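PDB 4Z3N: putative drug/sodium antiporter from Escherichia coli, which probably moves the genotoxin colibactin across the cell membrane as an antiporter of the MATE family. Local coordinates for residues A[118-123]-A[161-166]; A[87-92]-A[170-175]; A[419-424]-A[437-442]. One frame throughout, in Å; residues are numbered along the deposited sequence.

Contact 1: A[118-123]-A[161-166]; sequences IALFFA and TVFSIM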
# COMPACT_ATOMS: atom_id res chain seq x y z
N ILE A 118 5.89 14.36 13.58
CA ILE A 118 6.25 12.96 13.43
C ILE A 118 6.92 12.72 12.08
O ILE A 118 7.92 12.02 11.96
CB ILE A 118 5.00 12.07 13.60
CG1 ILE A 118 4.68 11.89 15.09
CG2 ILE A 118 5.19 10.71 12.95
CD1 ILE A 118 3.27 11.40 15.39
N ALA A 119 6.35 13.34 11.05
CA ALA A 119 6.88 13.25 9.70
C ALA A 119 8.28 13.85 9.64
O ALA A 119 9.14 13.36 8.92
CB ALA A 119 5.95 13.98 8.72
N LEU A 120 8.50 14.92 10.41
CA LEU A 120 9.79 15.57 10.42
C LEU A 120 10.88 14.67 11.02
O LEU A 120 11.91 14.42 10.37
CB LEU A 120 9.70 16.90 11.18
CG LEU A 120 10.96 17.76 11.32
CD1 LEU A 120 11.67 18.00 10.00
CD2 LEU A 120 10.56 19.07 11.97
N PHE A 121 10.65 14.17 12.24
CA PHE A 121 11.63 13.31 12.92
C PHE A 121 11.94 12.05 12.12
O PHE A 121 13.05 11.53 12.13
CB PHE A 121 11.14 12.93 14.31
CG PHE A 121 11.50 13.92 15.37
CD1 PHE A 121 10.83 15.12 15.48
CD2 PHE A 121 12.51 13.64 16.28
CE1 PHE A 121 11.16 16.04 16.48
CE2 PHE A 121 12.85 14.56 17.28
CZ PHE A 121 12.16 15.76 17.38
N PHE A 122 10.91 11.55 11.45
CA PHE A 122 11.08 10.37 10.63
C PHE A 122 12.01 10.72 9.47
O PHE A 122 12.85 9.91 9.11
CB PHE A 122 9.72 9.85 10.13
CG PHE A 122 9.30 8.56 10.77
CD1 PHE A 122 9.76 7.34 10.28
CD2 PHE A 122 8.45 8.56 11.87
CE1 PHE A 122 9.37 6.14 10.87
CE2 PHE A 122 8.06 7.37 12.47
CZ PHE A 122 8.52 6.16 11.97
N ALA A 123 11.91 11.93 8.94
CA ALA A 123 12.78 12.34 7.82
C ALA A 123 14.24 12.54 8.26
O ALA A 123 15.17 12.14 7.56
CB ALA A 123 12.24 13.62 7.15
N THR A 161 14.75 13.43 -1.06
CA THR A 161 13.32 13.41 -1.30
C THR A 161 12.48 13.03 -0.07
O THR A 161 11.26 13.18 -0.08
CB THR A 161 13.00 12.43 -2.43
OG1 THR A 161 13.13 11.09 -1.94
CG2 THR A 161 13.95 12.66 -3.60
N VAL A 162 13.12 12.57 1.00
CA VAL A 162 12.43 11.99 2.15
C VAL A 162 11.39 12.89 2.85
O VAL A 162 10.23 12.50 3.00
CB VAL A 162 13.46 11.54 3.20
CG1 VAL A 162 12.76 11.09 4.50
CG2 VAL A 162 14.32 10.43 2.63
N PHE A 163 11.79 14.09 3.27
CA PHE A 163 10.88 14.98 3.97
C PHE A 163 9.67 15.31 3.09
O PHE A 163 8.55 15.38 3.58
CB PHE A 163 11.60 16.26 4.41
CG PHE A 163 10.74 17.19 5.22
CD1 PHE A 163 9.99 16.71 6.30
CD2 PHE A 163 10.68 18.55 4.92
CE1 PHE A 163 9.21 17.56 7.06
CE2 PHE A 163 9.90 19.41 5.68
CZ PHE A 163 9.17 18.92 6.75
N SER A 164 9.90 15.49 1.80
CA SER A 164 8.82 15.84 0.89
C SER A 164 7.83 14.68 0.75
O SER A 164 6.61 14.89 0.74
CB SER A 164 9.38 16.24 -0.48
OG SER A 164 10.70 16.76 -0.35
N ILE A 165 8.37 13.47 0.66
CA ILE A 165 7.55 12.26 0.64
C ILE A 165 6.74 12.10 1.94
O ILE A 165 5.54 11.79 1.92
CB ILE A 165 8.40 10.99 0.42
CG1 ILE A 165 9.27 11.12 -0.83
CG2 ILE A 165 7.52 9.75 0.35
CD1 ILE A 165 8.51 11.57 -2.07
N MET A 166 7.39 12.29 3.09
CA MET A 166 6.69 12.23 4.37
C MET A 166 5.57 13.26 4.43
O MET A 166 4.48 12.97 4.92
CB MET A 166 7.65 12.43 5.54
CG MET A 166 8.79 11.42 5.59
SD MET A 166 8.28 9.69 5.87
CE MET A 166 8.63 8.88 4.31
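Ala123 supplies the main bump of this interface: its CB enters a shallow hollow on the facing helix, lined by Val162, the CA and CB of Phe163 and, more loosely, CG of Met166. Val162 CG1 forms the near wall, 3.7 Å from Ala123 CB, and Phe163 CB stands 3.9 Å from the same methyl. One turn away the contact is flatter, for Ala119 CB simply abuts Met166 CB at 3.9 Å. The Met166 chain then bends off toward Ile84 and Ile88 of helix 75-101, so that CB and CG, rather than the sulfur and CE, lie between the two helices.

At the outer margin two longer side chains bridge the groove. With CG anti to its backbone N (chi1 -176°), Phe163 swings its ring to Leu120, whose CD1 meets ring atom CE1 at 3.9 Å; the two side chains run at a slant to each other. Ala119 O lies at the edge of this ring, near its plane. The two short segments are antiparallel, at 152°, and their axes approach to 8.9 Å. Carbon meets carbon almost throughout, which implies cohesion by shape and dispersion, as expected for a predicted transmembrane helix pair.

Contact 2: A[87-92]-A[170-175]; sequences GIQIGM and VMMGLF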
# COMPACT_ATOMS: atom_id res chain seq x y z
N GLY A 87 2.29 4.76 6.39
CA GLY A 87 2.03 4.57 7.80
C GLY A 87 1.67 5.89 8.43
O GLY A 87 0.79 5.96 9.29
N ILE A 88 2.35 6.95 7.98
CA ILE A 88 2.04 8.31 8.43
C ILE A 88 0.64 8.70 7.98
O ILE A 88 -0.09 9.35 8.71
CB ILE A 88 3.06 9.33 7.91
CG1 ILE A 88 4.41 9.11 8.61
CG2 ILE A 88 2.55 10.76 8.11
CD1 ILE A 88 5.49 10.08 8.23
N GLN A 89 0.28 8.27 6.78
CA GLN A 89 -1.02 8.62 6.25
C GLN A 89 -2.17 8.05 7.09
O GLN A 89 -3.13 8.76 7.37
CB GLN A 89 -1.13 8.14 4.80
CG GLN A 89 -2.44 8.51 4.17
CD GLN A 89 -2.72 7.72 2.91
OE1 GLN A 89 -1.83 7.09 2.34
NE2 GLN A 89 -3.97 7.76 2.47
N ILE A 90 -2.06 6.78 7.49
CA ILE A 90 -3.14 6.06 8.15
C ILE A 90 -3.23 6.55 9.61
O ILE A 90 -4.32 6.74 10.14
CB ILE A 90 -2.93 4.50 8.08
CG1 ILE A 90 -3.06 3.99 6.65
CG2 ILE A 90 -3.96 3.73 8.91
CD1 ILE A 90 -4.46 4.18 6.04
N GLY A 91 -2.09 6.78 10.23
CA GLY A 91 -2.06 7.40 11.53
C GLY A 91 -2.80 8.73 11.47
O GLY A 91 -3.65 9.05 12.32
N MET A 92 -2.50 9.52 10.45
CA MET A 92 -3.21 10.76 10.26
C MET A 92 -4.70 10.49 10.00
O MET A 92 -5.56 10.99 10.72
CB MET A 92 -2.59 11.56 9.11
CG MET A 92 -3.04 13.02 9.05
SD MET A 92 -2.52 14.07 10.43
CE MET A 92 -3.02 15.67 9.85
N VAL A 170 1.36 12.94 5.38
CA VAL A 170 0.56 13.84 6.22
C VAL A 170 -0.67 14.42 5.48
O VAL A 170 -1.80 14.35 5.97
CB VAL A 170 1.41 15.01 6.76
CG1 VAL A 170 0.53 16.02 7.52
CG2 VAL A 170 2.53 14.50 7.62
N MET A 171 -0.42 14.99 4.30
CA MET A 171 -1.45 15.63 3.50
C MET A 171 -2.52 14.64 3.05
O MET A 171 -3.73 14.90 3.20
CB MET A 171 -0.82 16.31 2.29
CG MET A 171 0.17 17.42 2.65
SD MET A 171 -0.56 18.82 3.53
CE MET A 171 -0.79 18.15 5.17
N MET A 172 -2.07 13.51 2.50
CA MET A 172 -2.95 12.41 2.14
C MET A 172 -3.80 12.03 3.34
O MET A 172 -5.02 11.89 3.23
CB MET A 172 -2.16 11.20 1.65
CG MET A 172 -1.41 11.39 0.34
SD MET A 172 -2.44 11.01 -1.09
CE MET A 172 -2.90 9.32 -0.72
N GLY A 173 -3.15 11.87 4.49
CA GLY A 173 -3.83 11.51 5.72
C GLY A 173 -4.80 12.58 6.19
O GLY A 173 -5.88 12.28 6.73
N LEU A 174 -4.43 13.83 5.97
CA LEU A 174 -5.30 14.95 6.31
C LEU A 174 -6.60 14.94 5.48
O LEU A 174 -7.69 14.95 6.05
CB LEU A 174 -4.53 16.26 6.12
CG LEU A 174 -5.23 17.54 6.55
CD1 LEU A 174 -5.97 17.27 7.82
CD2 LEU A 174 -4.23 18.65 6.78
N PHE A 175 -6.49 14.89 4.16
CA PHE A 175 -7.68 14.98 3.31
C PHE A 175 -8.50 13.68 3.24
O PHE A 175 -9.71 13.71 3.00
CB PHE A 175 -7.27 15.43 1.91
CG PHE A 175 -6.93 16.89 1.82
CD1 PHE A 175 -7.92 17.85 1.57
CD2 PHE A 175 -5.61 17.32 1.97
CE1 PHE A 175 -7.61 19.19 1.48
CE2 PHE A 175 -5.29 18.69 1.88
CZ PHE A 175 -6.29 19.62 1.63
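Val170 O accepts the backbone N-H of Leu174 at 2.7 Å, and Met92 of the neighbouring helix lays its CG against the same turn, close to that oxygen. The Met92 chain leaves its helix with CG anti to the backbone N (chi1 -166°) and then bends at chi2. This carries it over the Gly173-Leu174 peptide, where CG lies 3.4 Å from Gly173 C. The Met92 and Leu174 side chains lie side by side, pointing the same way, and Met92 CE ends 3.9 Å from Leu174 CD1.

Gly173 is the point of closest backbone approach. Having no side chain, it offers its bare CA to the opposite helix, and Gln89 O comes to 3.3 Å from Gly173 CA; the two CA atoms of this pair are 4.1 Å apart.

Gln89 flanks the glycine on the other side from Met92. Its extended chain passes the Gly173 amide and crosses Met172 at a slant, with CD 3.7 Å from Met172 CB and the bent methionine tip, CE, close to the amide end. The polar end is engaged by Gln176, just past the segment, whose OE1 is hydrogen-bonded to Gln89 NE2; this pairing satisfies a buried N-H and restrains the turn of the amide. Ile88, one turn before Met92, completes the interface, with CG2 3.8 Å from Val170 CG2.

The two short segments run in broadly the same direction, at 29°, and their axes approach to 7.3 Å. Leu112 and Ala119 of helix 107-132 cover Val170. Such glycine-mediated close packing is a recurrent way of joining membrane helices, here helices 75-101 and 162-177 within the N-terminal helical bundle of the MATE fold.

Contact 3: A[419-424]-A[437-442]; sequences PVVYLL and FGAMSG. With OLC ((2R)-2,3-dihydroxypropyl (9Z)-octadec-9-enoate), chain B.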
# COMPACT_ATOMS: atom_id res chain seq x y z
N PRO A 419 4.40 -23.19 7.79
CA PRO A 419 4.34 -24.61 8.17
C PRO A 419 3.60 -25.49 7.16
O PRO A 419 3.96 -26.64 6.97
CB PRO A 419 3.61 -24.61 9.52
CG PRO A 419 2.91 -23.27 9.59
CD PRO A 419 3.78 -22.32 8.81
N VAL A 420 2.57 -24.94 6.51
CA VAL A 420 1.79 -25.70 5.53
C VAL A 420 2.54 -25.87 4.20
O VAL A 420 2.46 -26.91 3.57
CB VAL A 420 0.40 -25.03 5.29
CG1 VAL A 420 -0.24 -25.54 3.99
CG2 VAL A 420 -0.52 -25.29 6.48
N VAL A 421 3.27 -24.84 3.79
CA VAL A 421 4.06 -24.94 2.59
C VAL A 421 5.12 -26.00 2.79
O VAL A 421 5.33 -26.85 1.92
CB VAL A 421 4.74 -23.61 2.22
CG1 VAL A 421 5.96 -23.86 1.34
CG2 VAL A 421 3.76 -22.70 1.54
N TYR A 422 5.77 -25.96 3.95
CA TYR A 422 6.81 -26.94 4.26
C TYR A 422 6.21 -28.34 4.21
O TYR A 422 6.78 -29.25 3.60
CB TYR A 422 7.45 -26.68 5.63
CG TYR A 422 8.81 -27.33 5.71
CD1 TYR A 422 8.94 -28.69 6.03
CD2 TYR A 422 9.97 -26.62 5.42
CE1 TYR A 422 10.19 -29.31 6.08
CE2 TYR A 422 11.23 -27.23 5.47
CZ TYR A 422 11.33 -28.57 5.80
OH TYR A 422 12.57 -29.18 5.85
N LEU A 423 5.06 -28.51 4.85
CA LEU A 423 4.34 -29.77 4.83
C LEU A 423 4.06 -30.27 3.42
O LEU A 423 4.38 -31.42 3.08
CB LEU A 423 3.03 -29.64 5.59
CG LEU A 423 2.23 -30.93 5.52
CD1 LEU A 423 3.14 -32.02 6.04
CD2 LEU A 423 0.93 -30.84 6.31
N LEU A 424 3.46 -29.42 2.58
CA LEU A 424 3.00 -29.82 1.25
C LEU A 424 4.14 -29.90 0.22
O LEU A 424 4.15 -30.81 -0.61
CB LEU A 424 1.91 -28.87 0.75
CG LEU A 424 0.55 -28.91 1.45
CD1 LEU A 424 -0.47 -28.02 0.75
CD2 LEU A 424 0.04 -30.32 1.54
N PHE A 437 -0.41 -24.04 -3.06
CA PHE A 437 -1.52 -24.37 -2.18
C PHE A 437 -1.23 -23.91 -0.75
O PHE A 437 -2.10 -23.34 -0.09
CB PHE A 437 -1.84 -25.86 -2.21
CG PHE A 437 -2.70 -26.28 -3.36
CD1 PHE A 437 -4.04 -25.91 -3.40
CD2 PHE A 437 -2.17 -27.02 -4.42
CE1 PHE A 437 -4.86 -26.28 -4.47
CE2 PHE A 437 -2.97 -27.39 -5.50
CZ PHE A 437 -4.32 -27.02 -5.52
N GLY A 438 -0.02 -24.15 -0.29
CA GLY A 438 0.32 -23.83 1.08
C GLY A 438 0.20 -22.34 1.32
O GLY A 438 -0.36 -21.91 2.33
N ALA A 439 0.71 -21.57 0.37
CA ALA A 439 0.85 -20.13 0.53
C ALA A 439 -0.50 -19.43 0.65
O ALA A 439 -0.62 -18.44 1.37
CB ALA A 439 1.65 -19.56 -0.63
N MET A 440 -1.52 -19.94 -0.04
CA MET A 440 -2.84 -19.32 0.01
C MET A 440 -3.70 -19.79 1.20
O MET A 440 -4.74 -19.21 1.50
CB MET A 440 -3.58 -19.55 -1.32
CG MET A 440 -4.12 -20.95 -1.54
SD MET A 440 -5.04 -21.06 -3.10
CE MET A 440 -5.53 -22.79 -3.03
N SER A 441 -3.24 -20.82 1.91
CA SER A 441 -3.98 -21.33 3.06
C SER A 441 -4.07 -20.33 4.23
O SER A 441 -4.99 -20.40 5.01
CB SER A 441 -3.35 -22.66 3.55
OG SER A 441 -2.09 -22.44 4.15
N GLY A 442 -3.11 -19.42 4.34
CA GLY A 442 -3.19 -18.35 5.31
C GLY A 442 -4.32 -17.37 5.04
O GLY A 442 -4.90 -16.82 5.98
C18 OLC B . -1.57 -7.57 0.55
C10 OLC B . -3.07 -15.35 -3.27
C9 OLC B . -2.35 -14.59 -4.12
C17 OLC B . -1.83 -8.76 -0.35
C11 OLC B . -2.74 -15.39 -1.79
C8 OLC B . -2.05 -15.10 -5.52
C24 OLC B . 3.23 -17.50 1.53
C16 OLC B . -1.73 -10.03 0.47
C12 OLC B . -1.56 -14.50 -1.43
C7 OLC B . -1.31 -14.08 -6.36
C15 OLC B . -2.10 -11.24 -0.38
C13 OLC B . -1.86 -13.75 -0.13
C6 OLC B . 0.16 -14.03 -5.98
C14 OLC B . -1.17 -12.40 -0.06
C5 OLC B . 0.73 -15.43 -5.88
C4 OLC B . 1.99 -15.40 -5.02
C3 OLC B . 1.73 -14.66 -3.72
C2 OLC B . 2.78 -14.97 -2.67
C21 OLC B . 1.65 -15.70 0.85
C1 OLC B . 2.18 -14.81 -1.28
C22 OLC B . 2.32 -16.39 2.02
O19 OLC B . 1.28 -14.01 -1.05
O25 OLC B . 4.44 -17.47 2.26
O23 OLC B . 3.09 -15.46 2.75
O20 OLC B . 2.54 -15.70 -0.25
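A helical hairpin near the C-terminal end of the transporter brings these segments together: helix 417-427 turns through a short connection into helix 432-453, and the two short segments run antiparallel at 157°, their axes approaching to 7.7 Å. Gly438 marks the closest approach. Val420 and Val421 both pack against it: Val420 CG1 lies 3.4 Å from Gly438 CA, while Val421 places CG2 over the following peptide, 3.5 Å from Ala439 N. With CG1 of Val421 anti to the backbone N (chi1 158°), CG2 is the methyl that turns to Gly438 and Ala439. Farther toward the hairpin turn, Leu424 extends CD1 to the CB of Phe437 at 3.9 Å, and the Phe437 ring leads away from the interface toward Ile378 of helix 366-379 and a second bound lipid.

Ala439 turns its methyl away from the Val421 helix, and this methyl mainly meets a monoolein molecule, CB standing 3.4 Å from OLC C24 in the glycerol head group. That lipid is also hydrogen-bonded to His413 O, so it bridges this helix and the end of helix 402-413. On the hairpin's inner face, Val420 packs against Ser441. The serine hydroxyl is folded back on its own helix: OG donates to Gly438 O at 2.6 Å, in the carbonyl plane on a lone pair, and the same oxygen also accepts from Ser441 N.

How the contacts relate
Contacts 1 and 2 are neighbours, their centres about 12 Å apart, and both draw on helix 162-177, which packs against both helix 107-132 and helix 75-101 along its length. They touch directly, Ala119 CB lying 3.6 Å from Val170 CG2 and Met166 SD 3.7 Å from Ile88 CD1, so three helices of the first MatE family region pack continuously. Along the chain contact 1 is nested inside the loop that contact 2 closes. Contact 3 comes later in the sequence, on the opposite side of the chain's centre, about 38 and 35 Å from the other two between centres. This separation is consistent with the two-lobed architecture of MATE transporters.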